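Local atomic coordinates of NikO protein (Streptomyces tendae, PDB entry 4FQD), a protein that is an enolpyruvyl transferase of the EPSP synthase family, essential in the biosynthesis of nikkomycin. Residues 226-234 against 246-257. The protein carries 4 engineered substitutions. Sequence-based numbering, arbitrary orientation.
Sequences TVLRDLGAD and HGRGPESLHRPV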
ATOM      1  N   THR A 226       7.304  28.215  10.939  1.00 12.53           N
ATOM      2  CA  THR A 226       7.019  29.020  12.121  1.00 15.70           C
ATOM      3  C   THR A 226       8.261  29.781  12.580  1.00 15.74           C
ATOM      4  O   THR A 226       8.179  30.949  12.961  1.00 18.52           O
ATOM      5  CB  THR A 226       6.491  28.150  13.280  1.00 15.59           C
ATOM      6  OG1 THR A 226       5.304  27.465  12.860  1.00 19.62           O
ATOM      7  CG2 THR A 226       6.172  29.007  14.497  1.00  8.95           C
ATOM      8  N   VAL A 227       9.411  29.116  12.530  1.00 15.60           N
ATOM      9  CA  VAL A 227      10.671  29.735  12.928  1.00 16.23           C
ATOM     10  C   VAL A 227      11.038  30.888  11.998  1.00 11.71           C
ATOM     11  O   VAL A 227      11.397  31.975  12.455  1.00 10.97           O
ATOM     12  CB  VAL A 227      11.821  28.710  12.961  1.00 15.49           C
ATOM     13  CG1 VAL A 227      13.156  29.410  13.183  1.00  9.05           C
ATOM     14  CG2 VAL A 227      11.573  27.670  14.041  1.00 13.08           C
ATOM     15  N   LEU A 228      10.940  30.648  10.694  1.00 12.14           N
ATOM     16  CA  LEU A 228      11.221  31.680   9.700  1.00 11.69           C
ATOM     17  C   LEU A 228      10.278  32.870   9.846  1.00 12.88           C
ATOM     18  O   LEU A 228      10.698  34.021   9.723  1.00 13.61           O
ATOM     19  CB  LEU A 228      11.134  31.109   8.283  1.00  8.54           C
ATOM     20  CG  LEU A 228      12.340  30.291   7.817  1.00 12.66           C
ATOM     21  CD1 LEU A 228      12.108  29.740   6.419  1.00 15.53           C
ATOM     22  CD2 LEU A 228      13.606  31.135   7.863  1.00  7.21           C
ATOM     23  N   ARG A 229       9.007  32.584  10.109  1.00 10.22           N
ATOM     24  CA  ARG A 229       8.014  33.629  10.338  1.00 16.30           C
ATOM     25  C   ARG A 229       8.389  34.493  11.537  1.00 13.77           C
ATOM     26  O   ARG A 229       8.311  35.719  11.476  1.00 16.41           O
ATOM     27  CB  ARG A 229       6.627  33.018  10.554  1.00 12.81           C
ATOM     28  CG  ARG A 229       5.912  32.609   9.276  1.00 16.27           C
ATOM     29  CD  ARG A 229       4.610  31.882   9.583  1.00 16.58           C
ATOM     30  NE  ARG A 229       3.832  31.608   8.378  1.00 19.09           N
ATOM     31  CZ  ARG A 229       2.745  30.844   8.349  1.00 22.01           C
ATOM     32  NH1 ARG A 229       2.306  30.267   9.459  1.00 18.61           N
ATOM     33  NH2 ARG A 229       2.097  30.650   7.208  1.00 20.73           N
ATOM     34  N   ASP A 230       8.797  33.844  12.623  1.00 13.25           N
ATOM     35  CA  ASP A 230       9.168  34.551  13.844  1.00 14.08           C
ATOM     36  C   ASP A 230      10.472  35.326  13.674  1.00 16.94           C
ATOM     37  O   ASP A 230      10.703  36.318  14.362  1.00 21.26           O
ATOM     38  CB  ASP A 230       9.280  33.576  15.019  1.00 20.76           C
ATOM     39  CG  ASP A 230       7.964  32.892  15.337  1.00 26.26           C
ATOM     40  OD1 ASP A 230       6.914  33.359  14.847  1.00 24.62           O
ATOM     41  OD2 ASP A 230       7.977  31.889  16.083  1.00 25.58           O
ATOM     42  N   LEU A 231      11.320  34.869  12.756  1.00 12.49           N
ATOM     43  CA  LEU A 231      12.570  35.562  12.456  1.00 13.36           C
ATOM     44  C   LEU A 231      12.306  36.886  11.746  1.00 20.88           C
ATOM     45  O   LEU A 231      13.049  37.853  11.917  1.00 20.14           O
ATOM     46  CB  LEU A 231      13.491  34.683  11.603  1.00 10.39           C
ATOM     47  CG  LEU A 231      14.243  33.559  12.317  1.00 11.96           C
ATOM     48  CD1 LEU A 231      14.987  32.690  11.316  1.00  9.10           C
ATOM     49  CD2 LEU A 231      15.204  34.130  13.347  1.00 12.75           C
ATOM     50  N   GLY A 232      11.244  36.924  10.945  1.00 16.07           N
ATOM     51  CA  GLY A 232      10.867  38.135  10.244  1.00 20.43           C
ATOM     52  C   GLY A 232      10.389  37.885   8.828  1.00 19.68           C
ATOM     53  O   GLY A 232       9.946  38.809   8.145  1.00 24.79           O
ATOM     54  N   ALA A 233      10.477  36.637   8.382  1.00 14.82           N
ATOM     55  CA  ALA A 233      10.043  36.279   7.035  1.00 15.84           C
ATOM     56  C   ALA A 233       8.523  36.314   6.902  1.00 20.62           C
ATOM     57  O   ALA A 233       7.795  36.152   7.885  1.00 14.12           O
ATOM     58  CB  ALA A 233      10.581  34.909   6.647  1.00 10.74           C
ATOM     59  N   ASP A 234       8.055  36.526   5.676  1.00 20.63           N
ATOM     60  CA  ASP A 234       6.628  36.531   5.392  1.00 15.79           C
ATOM     61  C   ASP A 234       6.255  35.315   4.562  1.00 20.55           C
ATOM     62  O   ASP A 234       6.331  35.343   3.335  1.00 20.17           O
ATOM     63  CB  ASP A 234       6.232  37.810   4.653  1.00 18.93           C
ATOM     64  CG  ASP A 234       4.745  37.881   4.364  1.00 27.74           C
ATOM     65  OD1 ASP A 234       3.956  37.212   5.066  1.00 35.42           O
ATOM     66  OD2 ASP A 234       4.365  38.613   3.431  1.00 41.35           O
ATOM     67  N   HIS A 246       7.266  35.792   0.473  1.00 12.70           N
ATOM     68  CA  HIS A 246       7.649  37.136   0.068  1.00 17.52           C
ATOM     69  C   HIS A 246       9.009  37.465   0.669  1.00 15.58           C
ATOM     70  O   HIS A 246       9.105  38.141   1.693  1.00 14.51           O
ATOM     71  CB  HIS A 246       6.597  38.151   0.509  1.00 15.46           C
ATOM     72  CG  HIS A 246       5.221  37.845   0.009  1.00 20.39           C
ATOM     73  ND1 HIS A 246       4.850  38.023  -1.306  1.00 22.24           N
ATOM     74  CD2 HIS A 246       4.125  37.367   0.647  1.00 23.33           C
ATOM     75  CE1 HIS A 246       3.586  37.671  -1.457  1.00 25.98           C
ATOM     76  NE2 HIS A 246       3.122  37.269  -0.289  1.00 18.84           N
ATOM     77  N   GLY A 247      10.059  36.971   0.022  1.00 13.46           N
ATOM     78  CA  GLY A 247      11.409  37.102   0.537  1.00 16.03           C
ATOM     79  C   GLY A 247      11.956  38.514   0.496  1.00 15.73           C
ATOM     80  O   GLY A 247      11.830  39.216  -0.506  1.00 14.11           O
ATOM     81  N   ARG A 248      12.573  38.925   1.598  1.00 19.10           N
ATOM     82  CA  ARG A 248      13.176  40.246   1.702  1.00 19.35           C
ATOM     83  C   ARG A 248      14.652  40.143   2.073  1.00 19.22           C
ATOM     84  O   ARG A 248      15.231  41.073   2.632  1.00 23.61           O
ATOM     85  CB  ARG A 248      12.424  41.097   2.724  1.00 19.42           C
ATOM     86  CG  ARG A 248      11.398  42.033   2.114  1.00 23.77           C
ATOM     87  CD  ARG A 248      10.226  42.282   3.054  1.00 33.59           C
ATOM     88  NE  ARG A 248      10.646  42.473   4.439  1.00 35.99           N
ATOM     89  CZ  ARG A 248      10.373  41.626   5.426  1.00 43.81           C
ATOM     90  NH1 ARG A 248       9.674  40.524   5.186  1.00 30.46           N
ATOM     91  NH2 ARG A 248      10.796  41.882   6.656  1.00 50.11           N
ATOM     92  N   GLY A 249      15.252  38.998   1.759  1.00 18.87           N
ATOM     93  CA  GLY A 249      16.663  38.777   2.015  1.00 18.62           C
ATOM     94  C   GLY A 249      16.964  38.433   3.458  1.00 18.83           C
ATOM     95  O   GLY A 249      16.074  38.461   4.307  1.00 20.65           O
ATOM     96  N   PRO A 250      18.232  38.102   3.744  1.00 22.47           N
ATOM     97  CA  PRO A 250      18.691  37.751   5.092  1.00 21.79           C
ATOM     98  C   PRO A 250      18.590  38.930   6.055  1.00 21.54           C
ATOM     99  O   PRO A 250      18.552  38.728   7.269  1.00 19.09           O
ATOM    100  CB  PRO A 250      20.165  37.383   4.877  1.00 20.44           C
ATOM    101  CG  PRO A 250      20.284  37.081   3.421  1.00 18.02           C
ATOM    102  CD  PRO A 250      19.310  37.987   2.748  1.00 20.23           C
ATOM    103  N   GLU A 251      18.547  40.144   5.516  1.00 22.11           N
ATOM    104  CA  GLU A 251      18.478  41.346   6.340  1.00 27.13           C
ATOM    105  C   GLU A 251      17.113  41.515   7.004  1.00 22.91           C
ATOM    106  O   GLU A 251      16.953  42.331   7.911  1.00 26.88           O
ATOM    107  CB  GLU A 251      18.827  42.596   5.521  1.00 25.84           C
ATOM    108  CG  GLU A 251      17.902  42.866   4.340  1.00 34.80           C
ATOM    109  CD  GLU A 251      18.343  42.161   3.069  1.00 32.15           C
ATOM    110  OE1 GLU A 251      19.221  41.277   3.147  1.00 27.89           O
ATOM    111  OE2 GLU A 251      17.815  42.500   1.989  1.00 25.01           O
ATOM    112  N   SER A 252      16.133  40.741   6.549  1.00 21.00           N
ATOM    113  CA  SER A 252      14.787  40.802   7.108  1.00 22.51           C
ATOM    114  C   SER A 252      14.618  39.825   8.267  1.00 24.76           C
ATOM    115  O   SER A 252      13.608  39.851   8.971  1.00 23.82           O
ATOM    116  CB  SER A 252      13.747  40.511   6.027  1.00 17.11           C
ATOM    117  OG  SER A 252      13.921  39.213   5.487  1.00 21.33           O
ATOM    118  N   LEU A 253      15.611  38.963   8.458  1.00 16.08           N
ATOM    119  CA  LEU A 253      15.565  37.958   9.512  1.00 16.62           C
ATOM    120  C   LEU A 253      16.421  38.388  10.700  1.00 14.33           C
ATOM    121  O   LEU A 253      17.552  37.930  10.862  1.00 17.30           O
ATOM    122  CB  LEU A 253      16.047  36.611   8.971  1.00 14.90           C
ATOM    123  CG  LEU A 253      15.390  36.177   7.658  1.00 18.60           C
ATOM    124  CD1 LEU A 253      16.032  34.910   7.119  1.00 17.35           C
ATOM    125  CD2 LEU A 253      13.893  35.985   7.844  1.00 12.27           C
ATOM    126  N   HIS A 254      15.872  39.269  11.531  1.00 17.51           N
ATOM    127  CA  HIS A 254      16.632  39.861  12.627  1.00 21.92           C
ATOM    128  C   HIS A 254      15.852  39.888  13.937  1.00 17.64           C
ATOM    129  O   HIS A 254      16.222  40.600  14.870  1.00 21.69           O
ATOM    130  CB  HIS A 254      17.059  41.283  12.260  1.00 20.61           C
ATOM    131  CG  HIS A 254      15.914  42.194  11.950  1.00 21.76           C
ATOM    132  ND1 HIS A 254      15.544  42.512  10.659  1.00 33.14           N
ATOM    133  CD2 HIS A 254      15.051  42.852  12.759  1.00 24.25           C
ATOM    134  CE1 HIS A 254      14.507  43.329  10.690  1.00 27.46           C
ATOM    135  NE2 HIS A 254      14.187  43.551  11.952  1.00 32.56           N
ATOM    136  N   ARG A 255      14.774  39.115  14.006  1.00 19.50           N
ATOM    137  CA  ARG A 255      13.954  39.061  15.212  1.00 22.73           C
ATOM    138  C   ARG A 255      14.252  37.816  16.043  1.00 20.53           C
ATOM    139  O   ARG A 255      14.223  36.700  15.526  1.00 24.03           O
ATOM    140  CB  ARG A 255      12.470  39.116  14.850  1.00 20.40           C
ATOM    141  CG  ARG A 255      12.011  40.473  14.343  1.00 26.02           C
ATOM    142  CD  ARG A 255      10.772  40.346  13.475  1.00 34.15           C
ATOM    143  NE  ARG A 255       9.724  39.565  14.123  1.00 46.64           N
ATOM    144  CZ  ARG A 255       8.582  39.222  13.538  1.00 50.30           C
ATOM    145  NH1 ARG A 255       7.682  38.510  14.200  1.00 50.26           N
ATOM    146  NH2 ARG A 255       8.338  39.589  12.288  1.00 46.50           N
ATOM    147  N   PRO A 256      14.547  38.011  17.339  1.00 22.92           N
ATOM    148  CA  PRO A 256      14.836  36.926  18.286  1.00 19.02           C
ATOM    149  C   PRO A 256      13.677  35.939  18.390  1.00 18.01           C
ATOM    150  O   PRO A 256      12.516  36.349  18.369  1.00 17.64           O
ATOM    151  CB  PRO A 256      15.018  37.664  19.615  1.00 21.11           C
ATOM    152  CG  PRO A 256      15.423  39.044  19.229  1.00 18.81           C
ATOM    153  CD  PRO A 256      14.670  39.338  17.969  1.00 19.99           C
ATOM    154  N   VAL A 257      13.992  34.651  18.503  1.00 18.83           N
ATOM    155  CA  VAL A 257      12.966  33.613  18.494  1.00 18.01           C
ATOM    156  C   VAL A 257      13.091  32.635  19.660  1.00 20.13           C
ATOM    157  O   VAL A 257      14.176  32.130  19.951  1.00 18.99           O
ATOM    158  CB  VAL A 257      12.992  32.812  17.172  1.00 21.93           C
ATOM    159  CG1 VAL A 257      11.954  31.698  17.197  1.00 16.34           C
ATOM    160  CG2 VAL A 257      12.762  33.732  15.986  1.00 18.66           C
TER
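In the inverse beta/alpha barrel of the EPSP synthase family, the C-terminal end of helix 219-231 packs against the chain leaving strand 242-248. Arg-255 N donates to Leu-231 O (3.0 Å), bonding the last helical turn to the returning chain. Next comes Gly-232, whose positive phi (140°) calls for glycine; a side chain there would also clash with Ser-252 O, which instead receives its CA-H (3.5 Å). The apolar side is built from Leu-253, whose CD2 reaches Ala-233 CB at 3.7 Å and also touches Leu-231 CB, while Leu-231 CD2 meets Val-257 CG2 (3.6 Å), the two side chains crossing nearly perpendicular. Arg-255, bent at chi3 (51°), lays one guanidinium face over the carbonyls of Arg-229 and Asp-230. On strand 242-248, His-246 N donates a hydrogen bond to Asp-234 O (3.0 Å), and the two side chains run alongside, Asp-234 OD2 lying 3.1 Å from His-246 CD2. An alanine in place of His-246 would probably cost Glu-236 its imidazole NE2 partner and uncover the Asp-234 carboxylate. Backbone hydrogen bonds to Leu-231 and Asp-234 thus hold the helix exit to the returning chain, with Leu-253 and Val-257 packing apolar carbons against Leu-231.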